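Side-chain contact in MoaF-like domain-containing protein (Burkholderia vietnamiensis, PDB 5HAL), which is of unknown function, possibly a beta-lactamase, but has a MoaF-like barrel of the calycin clan that may bind a small ligand: residues A32-D37 with R41-A46. Numbering follows the deposited sequence.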
loop_
_atom_site.group_PDB
_atom_site.type_symbol
_atom_site.label_atom_id
_atom_site.label_comp_id
_atom_site.label_asym_id
_atom_site.label_seq_id
_atom_site.Cartn_x
_atom_site.Cartn_y
_atom_site.Cartn_z
ATOM N N ALA A 32 2.423 -8.503 1.395
ATOM C CA ALA A 32 2.695 -7.477 2.388
ATOM C C ALA A 32 1.429 -7.169 3.169
ATOM O O ALA A 32 0.309 -7.436 2.723
ATOM C CB ALA A 32 3.239 -6.197 1.745
ATOM N N LEU A 33 1.631 -6.606 4.352
ATOM C CA LEU A 33 0.564 -6.050 5.166
ATOM C C LEU A 33 0.672 -4.533 5.091
ATOM O O LEU A 33 1.774 -3.991 5.218
ATOM C CB LEU A 33 0.674 -6.536 6.618
ATOM C CG LEU A 33 0.520 -8.029 6.899
ATOM C CD1 LEU A 33 0.924 -8.376 8.346
ATOM C CD2 LEU A 33 -0.923 -8.434 6.684
ATOM N N ASN A 34 -0.455 -3.848 4.844
ATOM C CA ASN A 34 -0.514 -2.385 4.915
ATOM C C ASN A 34 -1.433 -2.035 6.088
ATOM O O ASN A 34 -2.641 -2.301 6.033
ATOM C CB ASN A 34 -1.035 -1.743 3.617
ATOM C CG ASN A 34 -0.220 -2.106 2.356
ATOM O OD1 ASN A 34 -0.733 -1.984 1.240
ATOM N ND2 ASN A 34 1.025 -2.538 2.524
ATOM N N ALA A 35 -0.871 -1.430 7.142
ATOM C CA ALA A 35 -1.595 -1.159 8.382
ATOM C C ALA A 35 -1.776 0.344 8.516
ATOM O O ALA A 35 -0.818 1.063 8.814
ATOM C CB ALA A 35 -0.856 -1.712 9.601
ATOM N N TYR A 36 -3.001 0.811 8.332
ATOM C CA TYR A 36 -3.292 2.237 8.357
ATOM C C TYR A 36 -3.571 2.683 9.784
ATOM O O TYR A 36 -4.538 2.231 10.410
ATOM C CB TYR A 36 -4.460 2.556 7.426
ATOM C CG TYR A 36 -4.034 2.311 6.000
ATOM C CD1 TYR A 36 -3.332 3.284 5.294
ATOM C CD2 TYR A 36 -4.258 1.079 5.383
ATOM C CE1 TYR A 36 -2.903 3.054 3.998
ATOM C CE2 TYR A 36 -3.836 0.837 4.077
ATOM C CZ TYR A 36 -3.157 1.836 3.393
ATOM O OH TYR A 36 -2.720 1.622 2.109
ATOM N N ASP A 37 -2.720 3.581 10.281
ATOM C CA ASP A 37 -2.902 4.228 11.573
ATOM C C ASP A 37 -4.265 4.913 11.656
ATOM O O ASP A 37 -4.803 5.395 10.654
ATOM C CB ASP A 37 -1.788 5.261 11.783
ATOM C CG ASP A 37 -1.655 5.694 13.235
ATOM O OD1 ASP A 37 -2.480 6.505 13.696
ATOM O OD2 ASP A 37 -0.735 5.206 13.925
ATOM N N ARG A 41 -2.873 9.448 8.390
ATOM C CA ARG A 41 -1.712 10.044 7.732
ATOM C C ARG A 41 -0.560 9.051 7.612
ATOM O O ARG A 41 0.255 9.144 6.689
ATOM C CB ARG A 41 -1.241 11.298 8.489
ATOM N N HIS A 42 -0.479 8.093 8.527
ATOM C CA HIS A 42 0.618 7.141 8.545
ATOM C C HIS A 42 0.139 5.728 8.259
ATOM O O HIS A 42 -0.979 5.341 8.610
ATOM C CB HIS A 42 1.345 7.169 9.886
ATOM C CG HIS A 42 1.932 8.500 10.195
ATOM N ND1 HIS A 42 1.292 9.421 10.995
ATOM C CD2 HIS A 42 3.075 9.091 9.773
ATOM C CE1 HIS A 42 2.031 10.513 11.077
ATOM N NE2 HIS A 42 3.120 10.337 10.349
ATOM N N MET A 43 1.011 4.973 7.607
ATOM C CA MET A 43 0.804 3.566 7.326
ATOM C C MET A 43 2.097 2.849 7.657
ATOM O O MET A 43 3.184 3.353 7.359
ATOM C CB MET A 43 0.401 3.336 5.852
ATOM C CG MET A 43 0.027 1.890 5.516
ATOM S SD MET A 43 1.453 0.878 5.025
ATOM C CE MET A 43 1.685 1.450 3.352
ATOM N N ARG A 44 1.980 1.709 8.329
ATOM C CA ARG A 44 3.100 0.828 8.610
ATOM C C ARG A 44 2.938 -0.453 7.801
ATOM O O ARG A 44 1.858 -1.057 7.795
ATOM C CB ARG A 44 3.184 0.513 10.106
ATOM C CG ARG A 44 3.355 1.746 10.987
ATOM C CD ARG A 44 3.226 1.409 12.472
ATOM N NE ARG A 44 3.420 2.574 13.324
ATOM C CZ ARG A 44 2.494 3.508 13.534
ATOM N NH1 ARG A 44 1.311 3.405 12.952
ATOM N NH2 ARG A 44 2.742 4.533 14.347
ATOM N N TYR A 45 4.004 -0.864 7.117
ATOM C CA TYR A 45 3.956 -2.040 6.265
ATOM C C TYR A 45 4.901 -3.110 6.797
ATOM O O TYR A 45 5.850 -2.827 7.535
ATOM C CB TYR A 45 4.298 -1.707 4.793
ATOM C CG TYR A 45 5.689 -1.117 4.550
ATOM C CD1 TYR A 45 6.818 -1.933 4.412
ATOM C CD2 TYR A 45 5.864 0.256 4.441
ATOM C CE1 TYR A 45 8.087 -1.382 4.178
ATOM C CE2 TYR A 45 7.112 0.812 4.216
ATOM C CZ TYR A 45 8.221 -0.002 4.084
ATOM O OH TYR A 45 9.448 0.586 3.854
ATOM N N ALA A 46 4.598 -4.354 6.436
ATOM C CA ALA A 46 5.461 -5.493 6.715
ATOM C C ALA A 46 5.423 -6.409 5.501
ATOM O O ALA A 46 4.351 -6.873 5.105
ATOM C CB ALA A 46 5.019 -6.242 7.979
HETATM O O HOH W 1 0.006 1.282 11.574
HETATM O O HOH W 2 -3.511 6.172 8.399
HETATM O O HOH W 3 1.045 7.170 15.147
#
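D37 and R44 form a salt bridge near the turn between two adjacent strands, NH1 lying 2.9 Å from OD2. The N-H runs nearly straight (163°) to the anti lone pair of OD2, and the carboxylate meets the edge of the guanidinium close to its plane. R44 is extended from CG to NE, which carries the group along the strand pair to D37. Two waters sit in the guanidinium plane: one links NH1 to A35 O, the other joins NH2 to D37 OD2. D37 OD1 turns instead to the backbone N of D39, in the connecting loop, so the carboxylate is gripped through both oxygens.

Backbone hydrogen bonds pair L33 with A46 and A35 with R44 in both directions, for example A35 N to R44 O at 2.8 Å. D37 N to H42 O adds another beside the turn, where a water bridges D37 O and H42 O. The result is an antiparallel beta hairpin, strand 30-36 followed by strand 42-49, within an eight-stranded up-and-down barrel; strands 22-27 and 56-67 flank it.

N34, Y36, M43 and Y45 occupy the face opposite R44. M43 CG lies over one face of the Y36 ring, 3.7 Å from its centroid, a CH-pi contact; SD stands farther above the same ring, at 5.2 Å. With CG anti to the backbone N (chi1 -174°) and bends at chi2 and chi3, M43 then passes N34, where M43 SD is 3.9 Å from N34 CB. F18 and Y61 meet Y36 edge-to-face, and W75 touches M43.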